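Local structure of DNA polymerase sliding clamp 2 (Thermococcus kodakarensis, 3LX2) at residues 4-9 with 57-62; 44-49 with 242-247; 146-151 with 166-171. The protein forms a homotrimeric ring through which DNA passes and probably tethers the replicative polymerase and other proteins to it. All blocks are in the same frame, centred on the assembly; numbering follows the deposited sequence.

Interaction 1: 4-9 with 57-62; sequences EIVFDS and LFSKYS. With SO4 (sulfate ion), chain E.
V6 and E4 bond through their backbones to segment 57-62. V6 N donates to K60 O over 2.8 Å. E4 N reaches S62 O over 2.9 Å in a nearly straight bond, N-H...O 173°; the returning bonds from K60 N to V6 O and from S62 N to E4 O are weak. Beyond the strand end a water ties the two segments together. It accepts from D8 N at 2.6 Å, donates to L57 O, and is also hydrogen-bonded to S59 OG. The E4 and D8 carboxylates form salt bridges with R92 and R235. S59 and K60 both face V6, which makes a classic beta bulge where strand 60-63 joins strand 3-7 as the edge of the five-stranded antiparallel sheet in the N-terminal half. S9 OG caps the following helix at E12 N and also meets a sulfate, probably from the crystallisation liquor; that contact is so short that its length is doubtful.

Between the backbone bonds, I5 divides its branches between two rings. CG2, anti to the backbone N, presses on F58 CD1 at 3.3 Å, while the other branch lies alongside Y61, with I5 CD1 3.4 Å from Y61 CE1; the Y61 hydroxyl bonds to N32 O. F7 directs its ring edge at the face of F58 in an offset edge-to-face pair, centroids 5.5 Å apart and planes at 60°. The same F7 ring brings CE1 within 3.4 Å of L57 O, which lies near the ring plane. On the sheet face opposite I5 and Y61, V6 CG2 lies beside K60 CB at 3.7 Å.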
ATOM      1  N   GLU A   4      23.621  29.157  -0.796  1.00 45.57           N
ATOM      2  CA  GLU A   4      22.503  28.777  -1.611  1.00 45.69           C
ATOM      3  C   GLU A   4      22.957  27.612  -2.501  1.00 44.35           C
ATOM      4  O   GLU A   4      23.797  27.787  -3.365  1.00 44.70           O
ATOM      5  CB  GLU A   4      21.991  29.953  -2.472  1.00 45.56           C
ATOM      6  CG  GLU A   4      20.856  29.505  -3.359  1.00 50.75           C
ATOM      7  CD  GLU A   4      19.916  30.618  -3.829  1.00 58.53           C
ATOM      8  OE1 GLU A   4      19.395  31.376  -2.973  1.00 58.48           O
ATOM      9  OE2 GLU A   4      19.661  30.682  -5.073  1.00 63.85           O
ATOM     10  N   ILE A   5      22.359  26.447  -2.298  1.00 42.48           N
ATOM     11  CA  ILE A   5      22.694  25.249  -3.012  1.00 40.88           C
ATOM     12  C   ILE A   5      21.414  24.695  -3.630  1.00 40.84           C
ATOM     13  O   ILE A   5      20.362  24.664  -2.976  1.00 41.21           O
ATOM     14  CB  ILE A   5      23.286  24.213  -2.005  1.00 41.49           C
ATOM     15  CG1 ILE A   5      24.730  24.589  -1.680  1.00 41.10           C
ATOM     16  CG2 ILE A   5      23.202  22.779  -2.513  1.00 35.78           C
ATOM     17  CD1 ILE A   5      25.303  23.877  -0.410  1.00 44.09           C
ATOM     18  N   VAL A   6      21.511  24.229  -4.866  1.00 39.35           N
ATOM     19  CA  VAL A   6      20.370  23.736  -5.579  1.00 38.60           C
ATOM     20  C   VAL A   6      20.700  22.359  -6.113  1.00 38.90           C
ATOM     21  O   VAL A   6      21.702  22.206  -6.849  1.00 38.18           O
ATOM     22  CB  VAL A   6      20.027  24.620  -6.791  1.00 38.95           C
ATOM     23  CG1 VAL A   6      18.809  24.085  -7.442  1.00 38.05           C
ATOM     24  CG2 VAL A   6      19.810  26.114  -6.397  1.00 38.38           C
ATOM     25  N   PHE A   7      19.886  21.364  -5.740  1.00 37.92           N
ATOM     26  CA  PHE A   7      20.053  20.017  -6.258  1.00 39.29           C
ATOM     27  C   PHE A   7      18.839  19.683  -7.125  1.00 38.77           C
ATOM     28  O   PHE A   7      17.723  19.973  -6.766  1.00 39.41           O
ATOM     29  CB  PHE A   7      20.265  19.026  -5.082  1.00 40.04           C
ATOM     30  CG  PHE A   7      20.672  17.613  -5.502  1.00 43.16           C
ATOM     31  CD1 PHE A   7      21.910  17.356  -6.096  1.00 49.92           C
ATOM     32  CD2 PHE A   7      19.821  16.521  -5.264  1.00 47.03           C
ATOM     33  CE1 PHE A   7      22.301  16.002  -6.470  1.00 51.33           C
ATOM     34  CE2 PHE A   7      20.191  15.177  -5.608  1.00 48.94           C
ATOM     35  CZ  PHE A   7      21.435  14.916  -6.210  1.00 50.08           C
ATOM     36  N   ASP A   8      19.023  19.067  -8.270  1.00 39.81           N
ATOM     37  CA  ASP A   8      17.868  18.920  -9.172  1.00 41.48           C
ATOM     38  C   ASP A   8      16.951  17.734  -8.897  1.00 41.38           C
ATOM     39  O   ASP A   8      16.033  17.455  -9.684  1.00 43.00           O
ATOM     40  CB  ASP A   8      18.294  18.916 -10.633  1.00 41.80           C
ATOM     41  CG  ASP A   8      19.165  17.761 -10.946  1.00 44.77           C
ATOM     42  OD1 ASP A   8      19.220  16.835 -10.109  1.00 47.53           O
ATOM     43  OD2 ASP A   8      19.773  17.757 -12.030  1.00 48.49           O
ATOM     44  N   SER A   9      17.165  17.022  -7.798  1.00 40.94           N
ATOM     45  CA  SER A   9      16.207  15.973  -7.420  1.00 39.72           C
ATOM     46  C   SER A   9      16.018  15.833  -5.906  1.00 38.72           C
ATOM     47  O   SER A   9      16.788  15.129  -5.215  1.00 39.02           O
ATOM     48  CB  SER A   9      16.585  14.645  -8.076  1.00 39.17           C
ATOM     49  OG  SER A   9      15.647  13.642  -7.751  1.00 40.49           O
ATOM     50  N   LEU A  57      27.995  18.065  -8.032  1.00 43.96           N
ATOM     51  CA  LEU A  57      26.734  17.297  -8.021  1.00 43.65           C
ATOM     52  C   LEU A  57      25.489  18.168  -8.095  1.00 42.62           C
ATOM     53  O   LEU A  57      24.401  17.707  -8.454  1.00 42.55           O
ATOM     54  CB  LEU A  57      26.689  16.428  -6.742  1.00 45.20           C
ATOM     55  CG  LEU A  57      27.392  15.082  -6.830  1.00 44.94           C
ATOM     56  CD1 LEU A  57      27.415  14.500  -5.464  1.00 49.78           C
ATOM     57  CD2 LEU A  57      26.558  14.230  -7.754  1.00 48.34           C
ATOM     58  N   PHE A  58      25.664  19.437  -7.784  1.00 42.39           N
ATOM     59  CA  PHE A  58      24.560  20.373  -7.573  1.00 42.78           C
ATOM     60  C   PHE A  58      24.320  21.296  -8.782  1.00 43.20           C
ATOM     61  O   PHE A  58      25.292  21.786  -9.311  1.00 44.25           O
ATOM     62  CB  PHE A  58      24.867  21.184  -6.288  1.00 42.03           C
ATOM     63  CG  PHE A  58      24.952  20.323  -5.049  1.00 40.46           C
ATOM     64  CD1 PHE A  58      23.813  20.060  -4.289  1.00 40.70           C
ATOM     65  CD2 PHE A  58      26.157  19.713  -4.672  1.00 39.22           C
ATOM     66  CE1 PHE A  58      23.887  19.222  -3.117  1.00 39.08           C
ATOM     67  CE2 PHE A  58      26.240  18.872  -3.514  1.00 40.48           C
ATOM     68  CZ  PHE A  58      25.094  18.622  -2.747  1.00 37.38           C
ATOM     69  N   SER A  59      23.066  21.532  -9.221  1.00 42.65           N
ATOM     70  CA  SER A  59      22.825  22.505 -10.308  1.00 42.59           C
ATOM     71  C   SER A  59      23.417  23.895 -10.053  1.00 43.07           C
ATOM     72  O   SER A  59      23.995  24.483 -10.954  1.00 42.70           O
ATOM     73  CB  SER A  59      21.362  22.710 -10.606  1.00 41.46           C
ATOM     74  OG  SER A  59      20.635  21.542 -10.426  1.00 44.24           O
ATOM     75  N   LYS A  60      23.212  24.438  -8.865  1.00 43.43           N
ATOM     76  CA  LYS A  60      23.846  25.706  -8.460  1.00 44.47           C
ATOM     77  C   LYS A  60      24.480  25.462  -7.107  1.00 44.25           C
ATOM     78  O   LYS A  60      23.921  24.867  -6.232  1.00 45.40           O
ATOM     79  CB  LYS A  60      22.865  26.892  -8.358  1.00 44.79           C
ATOM     80  CG  LYS A  60      22.030  27.200  -9.623  1.00 44.88           C
ATOM     81  CD  LYS A  60      22.587  28.350 -10.449  1.00 44.94           C
ATOM     82  CE  LYS A  60      22.585  28.047 -11.986  1.00 46.60           C
ATOM     83  NZ  LYS A  60      23.083  29.205 -12.923  1.00 48.71           N
ATOM     84  N   TYR A  61      25.692  25.891  -6.936  1.00 45.01           N
ATOM     85  CA  TYR A  61      26.304  25.667  -5.694  1.00 44.49           C
ATOM     86  C   TYR A  61      26.962  26.963  -5.433  1.00 44.99           C
ATOM     87  O   TYR A  61      27.689  27.440  -6.292  1.00 44.38           O
ATOM     88  CB  TYR A  61      27.362  24.598  -5.834  1.00 43.72           C
ATOM     89  CG  TYR A  61      27.861  24.167  -4.488  1.00 43.13           C
ATOM     90  CD1 TYR A  61      27.216  23.139  -3.805  1.00 42.09           C
ATOM     91  CD2 TYR A  61      28.976  24.781  -3.883  1.00 40.07           C
ATOM     92  CE1 TYR A  61      27.654  22.721  -2.567  1.00 43.19           C
ATOM     93  CE2 TYR A  61      29.420  24.371  -2.647  1.00 38.93           C
ATOM     94  CZ  TYR A  61      28.748  23.335  -1.989  1.00 42.60           C
ATOM     95  OH  TYR A  61      29.129  22.882  -0.746  1.00 45.89           O
ATOM     96  N   SER A  62      26.714  27.532  -4.263  1.00 45.34           N
ATOM     97  CA  SER A  62      27.391  28.751  -3.893  1.00 46.75           C
ATOM     98  C   SER A  62      27.400  28.994  -2.395  1.00 47.06           C
ATOM     99  O   SER A  62      26.335  29.169  -1.780  1.00 46.53           O
ATOM    100  CB  SER A  62      26.840  29.966  -4.683  1.00 46.92           C
ATOM    101  OG  SER A  62      26.756  31.093  -3.842  1.00 48.91           O
TER
HETATM  102  S   SO4 E 261      12.988  12.418  -9.742  1.00 56.55           S
HETATM  103  O1  SO4 E 261      14.155  12.311  -8.918  1.00 54.64           O
HETATM  104  O2  SO4 E 261      11.896  13.105  -9.041  1.00 54.19           O
HETATM  105  O3  SO4 E 261      13.463  13.225 -10.877  1.00 59.57           O
HETATM  106  O4  SO4 E 261      12.490  11.087 -10.164  1.00 53.71           O
HETATM  107  O   HOH W   1      21.521  18.790  -8.926  1.00 51.96           O

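Interaction 2: 44-49 with 242-247; sequences SRVVLV and FLIAPR
L48 O is held by two neighbouring groups of the facing strand: L243 N donates to it over 2.8 Å, and F242 CA adds a CA-H...O contact at 3.1 Å. L48 N returns a nearly straight bond to L243 O, N-H...O 171°, so L48 and L243 form a hydrogen-bonded antiparallel pair. One step further, just before the start of strand 47-54, A245 N donates to V46 O over 2.9 Å and carries the ladder beyond the regular strands.

The paired side chains sort onto two faces. L48 and L243 lie side by side, pointing the same way, with L48 CD2 4.2 Å from L243 CD1. On the face of V47, V49, F242 and I244, the V49 methyl CG2 sits over one face of the F242 ring in a CH-pi contact, 3.9 Å from the centroid and displaced toward the rim. V49 turns CG2 anti to its own N and thereby sets that methyl over the ring. V46 CG1 packs on I244 CG2 at 4.1 Å, near A245 CB. V46, L48, L243 and A245 probably belong to the hydrophobic surface where PCNA partners dock their PIP-box peptides, as in relatives.

These two strands join the N-terminal and C-terminal halves of the subunit into one nine-stranded antiparallel sheet. Strand 35-41 flanks one side through the V49 bonds to A40, and strand 228-234 the other. Beneath F242 and I244 lies helix 202-209 with L205 and I208, while helix 10-21 brings T19 and L20 to F242 and V49.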
ATOM      1  N   SER A  44      25.139   3.516  19.666  1.00 49.58           N
ATOM      2  CA  SER A  44      25.585   2.161  19.979  1.00 49.63           C
ATOM      3  C   SER A  44      27.008   1.931  19.562  1.00 48.41           C
ATOM      4  O   SER A  44      27.587   0.882  19.847  1.00 47.31           O
ATOM      5  CB  SER A  44      24.737   1.157  19.216  1.00 51.11           C
ATOM      6  OG  SER A  44      24.811  -0.078  19.907  1.00 56.37           O
ATOM      7  N   ARG A  45      27.560   2.905  18.848  1.00 47.76           N
ATOM      8  CA  ARG A  45      28.868   2.773  18.228  1.00 48.03           C
ATOM      9  C   ARG A  45      28.917   1.559  17.316  1.00 47.53           C
ATOM     10  O   ARG A  45      29.982   1.017  17.062  1.00 46.80           O
ATOM     11  CB  ARG A  45      29.973   2.643  19.283  1.00 49.63           C
ATOM     12  CG  ARG A  45      29.831   3.590  20.472  1.00 51.42           C
ATOM     13  CD  ARG A  45      29.926   4.977  19.957  1.00 54.30           C
ATOM     14  NE  ARG A  45      29.674   5.988  20.980  1.00 58.41           N
ATOM     15  CZ  ARG A  45      29.368   7.245  20.681  1.00 58.18           C
ATOM     16  NH1 ARG A  45      29.249   7.598  19.410  1.00 58.56           N
ATOM     17  NH2 ARG A  45      29.167   8.139  21.642  1.00 60.63           N
ATOM     18  N   VAL A  46      27.773   1.104  16.827  1.00 47.03           N
ATOM     19  CA  VAL A  46      27.834   0.055  15.844  1.00 46.61           C
ATOM     20  C   VAL A  46      27.997   0.579  14.404  1.00 46.28           C
ATOM     21  O   VAL A  46      28.538  -0.142  13.550  1.00 46.37           O
ATOM     22  CB  VAL A  46      26.677  -0.904  15.986  1.00 46.81           C
ATOM     23  CG1 VAL A  46      26.729  -1.927  14.906  1.00 47.52           C
ATOM     24  CG2 VAL A  46      26.825  -1.621  17.292  1.00 47.00           C
ATOM     25  N   VAL A  47      27.591   1.831  14.158  1.00 44.95           N
ATOM     26  CA  VAL A  47      27.424   2.348  12.797  1.00 44.69           C
ATOM     27  C   VAL A  47      28.095   3.695  12.573  1.00 43.95           C
ATOM     28  O   VAL A  47      27.820   4.643  13.270  1.00 43.09           O
ATOM     29  CB  VAL A  47      25.895   2.401  12.397  1.00 44.83           C
ATOM     30  CG1 VAL A  47      25.667   3.094  11.093  1.00 43.96           C
ATOM     31  CG2 VAL A  47      25.333   1.018  12.290  1.00 45.46           C
ATOM     32  N   LEU A  48      29.001   3.748  11.608  1.00 44.22           N
ATOM     33  CA  LEU A  48      29.657   5.009  11.215  1.00 44.67           C
ATOM     34  C   LEU A  48      29.390   5.395   9.770  1.00 44.61           C
ATOM     35  O   LEU A  48      29.609   4.593   8.852  1.00 44.40           O
ATOM     36  CB  LEU A  48      31.184   4.945  11.392  1.00 44.18           C
ATOM     37  CG  LEU A  48      31.991   6.177  10.912  1.00 43.90           C
ATOM     38  CD1 LEU A  48      33.370   6.242  11.639  1.00 41.76           C
ATOM     39  CD2 LEU A  48      32.194   6.237   9.374  1.00 38.12           C
ATOM     40  N   VAL A  49      28.997   6.645   9.577  1.00 44.48           N
ATOM     41  CA  VAL A  49      28.764   7.149   8.248  1.00 44.19           C
ATOM     42  C   VAL A  49      29.770   8.213   7.851  1.00 44.64           C
ATOM     43  O   VAL A  49      30.102   9.109   8.645  1.00 44.68           O
ATOM     44  CB  VAL A  49      27.310   7.611   8.045  1.00 43.58           C
ATOM     45  CG1 VAL A  49      27.092   8.951   8.699  1.00 45.49           C
ATOM     46  CG2 VAL A  49      27.024   7.674   6.607  1.00 42.46           C
ATOM     47  N   PHE A 242      29.441   3.500   4.973  1.00 40.69           N
ATOM     48  CA  PHE A 242      29.125   3.009   6.287  1.00 40.31           C
ATOM     49  C   PHE A 242      30.166   1.970   6.763  1.00 40.55           C
ATOM     50  O   PHE A 242      30.536   1.013   6.040  1.00 38.85           O
ATOM     51  CB  PHE A 242      27.741   2.369   6.288  1.00 40.03           C
ATOM     52  CG  PHE A 242      26.600   3.330   5.999  1.00 40.06           C
ATOM     53  CD1 PHE A 242      26.000   4.039   7.023  1.00 40.54           C
ATOM     54  CD2 PHE A 242      26.105   3.493   4.699  1.00 40.63           C
ATOM     55  CE1 PHE A 242      24.898   4.911   6.763  1.00 42.45           C
ATOM     56  CE2 PHE A 242      25.027   4.363   4.445  1.00 42.29           C
ATOM     57  CZ  PHE A 242      24.430   5.081   5.484  1.00 37.42           C
ATOM     58  N   LEU A 243      30.672   2.186   7.970  1.00 40.98           N
ATOM     59  CA  LEU A 243      31.408   1.113   8.651  1.00 41.41           C
ATOM     60  C   LEU A 243      30.500   0.490   9.688  1.00 42.02           C
ATOM     61  O   LEU A 243      29.859   1.208  10.478  1.00 41.86           O
ATOM     62  CB  LEU A 243      32.691   1.630   9.279  1.00 41.71           C
ATOM     63  CG  LEU A 243      33.685   2.359   8.377  1.00 39.33           C
ATOM     64  CD1 LEU A 243      34.769   2.972   9.245  1.00 42.44           C
ATOM     65  CD2 LEU A 243      34.322   1.516   7.339  1.00 39.79           C
ATOM     66  N   ILE A 244      30.385  -0.832   9.644  1.00 43.08           N
ATOM     67  CA  ILE A 244      29.515  -1.526  10.594  1.00 43.77           C
ATOM     68  C   ILE A 244      30.364  -2.469  11.440  1.00 45.36           C
ATOM     69  O   ILE A 244      31.026  -3.375  10.908  1.00 44.23           O
ATOM     70  CB  ILE A 244      28.427  -2.374   9.935  1.00 43.32           C
ATOM     71  CG1 ILE A 244      27.560  -1.544   8.983  1.00 43.28           C
ATOM     72  CG2 ILE A 244      27.513  -3.031  11.046  1.00 41.48           C
ATOM     73  CD1 ILE A 244      28.002  -1.587   7.543  1.00 39.78           C
ATOM     74  N   ALA A 245      30.339  -2.240  12.748  1.00 46.94           N
ATOM     75  CA  ALA A 245      31.111  -3.051  13.688  1.00 49.19           C
ATOM     76  C   ALA A 245      30.662  -4.518  13.665  1.00 50.76           C
ATOM     77  O   ALA A 245      29.465  -4.802  13.515  1.00 50.75           O
ATOM     78  CB  ALA A 245      31.038  -2.462  15.115  1.00 48.37           C
ATOM     79  N   PRO A 246      31.634  -5.449  13.772  1.00 52.45           N
ATOM     80  CA  PRO A 246      31.363  -6.884  13.771  1.00 54.24           C
ATOM     81  C   PRO A 246      30.658  -7.351  15.018  1.00 56.41           C
ATOM     82  O   PRO A 246      30.249  -6.570  15.839  1.00 56.95           O
ATOM     83  CB  PRO A 246      32.749  -7.512  13.715  1.00 54.45           C
ATOM     84  CG  PRO A 246      33.706  -6.415  14.093  1.00 53.85           C
ATOM     85  CD  PRO A 246      33.074  -5.149  13.703  1.00 51.90           C
ATOM     86  N   ARG A 247      30.531  -8.654  15.156  1.00 59.88           N
ATOM     87  CA  ARG A 247      29.788  -9.253  16.252  1.00 61.41           C
ATOM     88  C   ARG A 247      30.523 -10.438  16.823  1.00 62.56           C
ATOM     89  O   ARG A 247      31.642 -10.728  16.378  1.00 62.83           O
ATOM     90  CB  ARG A 247      28.425  -9.698  15.746  1.00 61.31           C
ATOM     91  CG  ARG A 247      27.412  -8.629  15.819  1.00 62.09           C
ATOM     92  CD  ARG A 247      26.083  -9.274  15.965  1.00 64.13           C
ATOM     93  NE  ARG A 247      25.045  -8.261  16.050  1.00 65.70           N
ATOM     94  CZ  ARG A 247      23.745  -8.507  15.944  1.00 66.57           C
ATOM     95  NH1 ARG A 247      23.311  -9.754  15.748  1.00 67.16           N
ATOM     96  NH2 ARG A 247      22.883  -7.491  16.019  1.00 65.84           N
TER

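Interaction 3: 146-151 with 166-171; sequences KAAKLV and FKAEGN
A148 and V151, separated by about one helical turn, are the residues through which helix 138-151 rests on strand 164-169. This is a helix-on-sheet layer of the PCNA fold, in which helices line the central hole and sheets form the outside of the ring. Helix and strand run almost parallel here, their axes 10° apart in direction and 7.5 Å apart at closest approach.

Along the helix, K146 and A147 come first and pack on L82 and F111 of a neighbouring subunit, where L150 also meets L82, so this part of the helix lies between the neighbouring subunit and its own sheet. A148 is the first to touch the strand: its CB lies 3.9 Å from A168 CB, a methyl-to-methyl contact consistent with the close approach of the two axes. The same A148 methyl also meets I155 and V202. K149 faces away from the strand, forms a salt bridge with E206 and, with K146, probably contributes to the basic inner surface of the ring, toward which both amino groups extend.

V151 completes the contact, its CB pointing to the strand. With CG1 anti to the backbone N, chi1 166°, that methyl drops onto the chain, 4.0 Å from A168 CB. It also lies over the backbone from A168 to G170, with V151 CG1 3.9 Å from A168 C and 3.6 Å from G170 N.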
ATOM      1  N   LYS A 146      17.808  -9.893   3.476  1.00 44.54           N
ATOM      2  CA  LYS A 146      16.412 -10.161   3.832  1.00 45.92           C
ATOM      3  C   LYS A 146      16.144 -11.671   4.096  1.00 46.60           C
ATOM      4  O   LYS A 146      15.245 -12.041   4.837  1.00 46.60           O
ATOM      5  CB  LYS A 146      15.546  -9.689   2.710  1.00 45.81           C
ATOM      6  CG  LYS A 146      14.328  -8.997   3.143  1.00 49.24           C
ATOM      7  CD  LYS A 146      13.730  -8.228   1.980  1.00 54.79           C
ATOM      8  CE  LYS A 146      14.395  -6.824   1.872  1.00 59.53           C
ATOM      9  NZ  LYS A 146      13.573  -5.849   1.081  1.00 63.17           N
ATOM     10  N   ALA A 147      16.966 -12.531   3.503  1.00 46.88           N
ATOM     11  CA  ALA A 147      16.882 -13.946   3.740  1.00 47.07           C
ATOM     12  C   ALA A 147      17.516 -14.278   5.103  1.00 46.80           C
ATOM     13  O   ALA A 147      17.050 -15.161   5.827  1.00 45.75           O
ATOM     14  CB  ALA A 147      17.556 -14.698   2.607  1.00 47.03           C
ATOM     15  N   ALA A 148      18.573 -13.561   5.450  1.00 46.68           N
ATOM     16  CA  ALA A 148      19.170 -13.748   6.771  1.00 47.55           C
ATOM     17  C   ALA A 148      18.108 -13.427   7.838  1.00 47.65           C
ATOM     18  O   ALA A 148      17.769 -14.304   8.636  1.00 46.96           O
ATOM     19  CB  ALA A 148      20.435 -12.911   6.954  1.00 46.70           C
ATOM     20  N   LYS A 149      17.536 -12.216   7.786  1.00 46.91           N
ATOM     21  CA  LYS A 149      16.583 -11.771   8.794  1.00 47.61           C
ATOM     22  C   LYS A 149      15.586 -12.844   9.215  1.00 48.16           C
ATOM     23  O   LYS A 149      15.200 -12.890  10.378  1.00 50.02           O
ATOM     24  CB  LYS A 149      15.812 -10.496   8.373  1.00 47.81           C
ATOM     25  CG  LYS A 149      14.688 -10.099   9.351  1.00 47.03           C
ATOM     26  CD  LYS A 149      14.562  -8.596   9.642  1.00 47.91           C
ATOM     27  CE  LYS A 149      13.801  -7.881   8.499  1.00 49.12           C
ATOM     28  NZ  LYS A 149      12.840  -6.908   9.034  1.00 45.85           N
ATOM     29  N   LEU A 150      15.137 -13.671   8.284  1.00 47.27           N
ATOM     30  CA  LEU A 150      14.193 -14.707   8.606  1.00 46.84           C
ATOM     31  C   LEU A 150      14.785 -15.730   9.556  1.00 47.14           C
ATOM     32  O   LEU A 150      14.083 -16.383  10.307  1.00 47.29           O
ATOM     33  CB  LEU A 150      13.772 -15.405   7.338  1.00 46.96           C
ATOM     34  CG  LEU A 150      12.337 -15.251   6.858  1.00 47.29           C
ATOM     35  CD1 LEU A 150      11.652 -13.941   7.251  1.00 45.30           C
ATOM     36  CD2 LEU A 150      12.302 -15.449   5.351  1.00 47.47           C
ATOM     37  N   VAL A 151      16.093 -15.853   9.528  1.00 47.18           N
ATOM     38  CA  VAL A 151      16.742 -16.915  10.199  1.00 46.75           C
ATOM     39  C   VAL A 151      17.410 -16.448  11.467  1.00 47.57           C
ATOM     40  O   VAL A 151      17.459 -17.215  12.437  1.00 48.24           O
ATOM     41  CB  VAL A 151      17.700 -17.569   9.234  1.00 46.87           C
ATOM     42  CG1 VAL A 151      18.692 -18.496   9.920  1.00 46.04           C
ATOM     43  CG2 VAL A 151      16.868 -18.315   8.217  1.00 45.41           C
ATOM     44  N   PHE A 166      26.746 -15.269   1.685  1.00 51.29           N
ATOM     45  CA  PHE A 166      26.078 -14.679   2.848  1.00 51.00           C
ATOM     46  C   PHE A 166      25.168 -15.661   3.629  1.00 50.59           C
ATOM     47  O   PHE A 166      24.137 -16.099   3.117  1.00 49.62           O
ATOM     48  CB  PHE A 166      25.188 -13.557   2.382  1.00 51.44           C
ATOM     49  CG  PHE A 166      25.851 -12.620   1.467  1.00 53.93           C
ATOM     50  CD1 PHE A 166      26.658 -11.602   1.971  1.00 52.70           C
ATOM     51  CD2 PHE A 166      25.681 -12.746   0.087  1.00 54.23           C
ATOM     52  CE1 PHE A 166      27.288 -10.717   1.110  1.00 53.70           C
ATOM     53  CE2 PHE A 166      26.296 -11.863  -0.763  1.00 53.63           C
ATOM     54  CZ  PHE A 166      27.105 -10.844  -0.248  1.00 53.42           C
ATOM     55  N   LYS A 167      25.533 -15.988   4.866  1.00 49.90           N
ATOM     56  CA  LYS A 167      24.805 -17.024   5.597  1.00 49.38           C
ATOM     57  C   LYS A 167      24.462 -16.646   6.995  1.00 48.19           C
ATOM     58  O   LYS A 167      25.126 -15.851   7.646  1.00 46.35           O
ATOM     59  CB  LYS A 167      25.527 -18.374   5.602  1.00 49.71           C
ATOM     60  CG  LYS A 167      26.640 -18.568   6.639  1.00 53.31           C
ATOM     61  CD  LYS A 167      27.505 -19.833   6.260  1.00 59.82           C
ATOM     62  CE  LYS A 167      28.023 -20.647   7.508  1.00 63.31           C
ATOM     63  NZ  LYS A 167      29.331 -21.415   7.244  1.00 63.57           N
ATOM     64  N   ALA A 168      23.371 -17.243   7.424  1.00 47.79           N
ATOM     65  CA  ALA A 168      22.867 -17.049   8.751  1.00 47.76           C
ATOM     66  C   ALA A 168      22.554 -18.413   9.357  1.00 47.67           C
ATOM     67  O   ALA A 168      22.303 -19.404   8.650  1.00 47.18           O
ATOM     68  CB  ALA A 168      21.650 -16.149   8.725  1.00 45.85           C
ATOM     69  N   GLU A 169      22.606 -18.463  10.676  1.00 49.06           N
ATOM     70  CA  GLU A 169      22.211 -19.667  11.386  1.00 49.45           C
ATOM     71  C   GLU A 169      21.468 -19.318  12.674  1.00 48.84           C
ATOM     72  O   GLU A 169      21.917 -18.503  13.470  1.00 47.79           O
ATOM     73  CB  GLU A 169      23.392 -20.612  11.596  1.00 49.38           C
ATOM     74  CG  GLU A 169      22.878 -22.025  12.057  1.00 55.59           C
ATOM     75  CD  GLU A 169      23.956 -23.149  12.199  1.00 61.69           C
ATOM     76  OE1 GLU A 169      25.162 -22.949  11.865  1.00 63.13           O
ATOM     77  OE2 GLU A 169      23.562 -24.260  12.641  1.00 63.48           O
ATOM     78  N   GLY A 170      20.303 -19.939  12.831  1.00 49.87           N
ATOM     79  CA  GLY A 170      19.462 -19.834  14.030  1.00 50.07           C
ATOM     80  C   GLY A 170      19.353 -21.135  14.801  1.00 50.84           C
ATOM     81  O   GLY A 170      20.063 -22.104  14.498  1.00 50.20           O
ATOM     82  N   ASN A 171      18.478 -21.146  15.814  1.00 51.78           N
ATOM     83  CA  ASN A 171      18.211 -22.340  16.590  1.00 52.82           C
ATOM     84  C   ASN A 171      17.900 -23.577  15.710  1.00 53.17           C
ATOM     85  O   ASN A 171      18.528 -24.663  15.881  1.00 52.12           O
ATOM     86  CB  ASN A 171      17.181 -22.083  17.723  1.00 53.98           C
ATOM     87  CG  ASN A 171      15.719 -21.710  17.232  1.00 58.76           C
ATOM     88  OD1 ASN A 171      15.493 -20.975  16.248  1.00 64.11           O
ATOM     89  ND2 ASN A 171      14.718 -22.177  18.008  1.00 61.56           N
TER

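The three contacts are spread along the subunit without touching. Interaction 1 belongs to the N-terminal half and interaction 3 to the C-terminal half, their centres about 42 Å apart on opposite sides of the chain's centre. Interaction 2 joins both halves; its centre is about 30 Å from that of interaction 1 and 19 Å from that of interaction 3. Along the chain, interaction 3 is nested inside the span closed by interaction 2, whereas interactions 1 and 2 interleave, in the order 4-9, 44-49, 57-62, 242-247. Interaction 2 probably lies at the partner-binding surface and interaction 3 close to the lining of the DNA hole; of the three, interaction 3 alone adjoins another subunit.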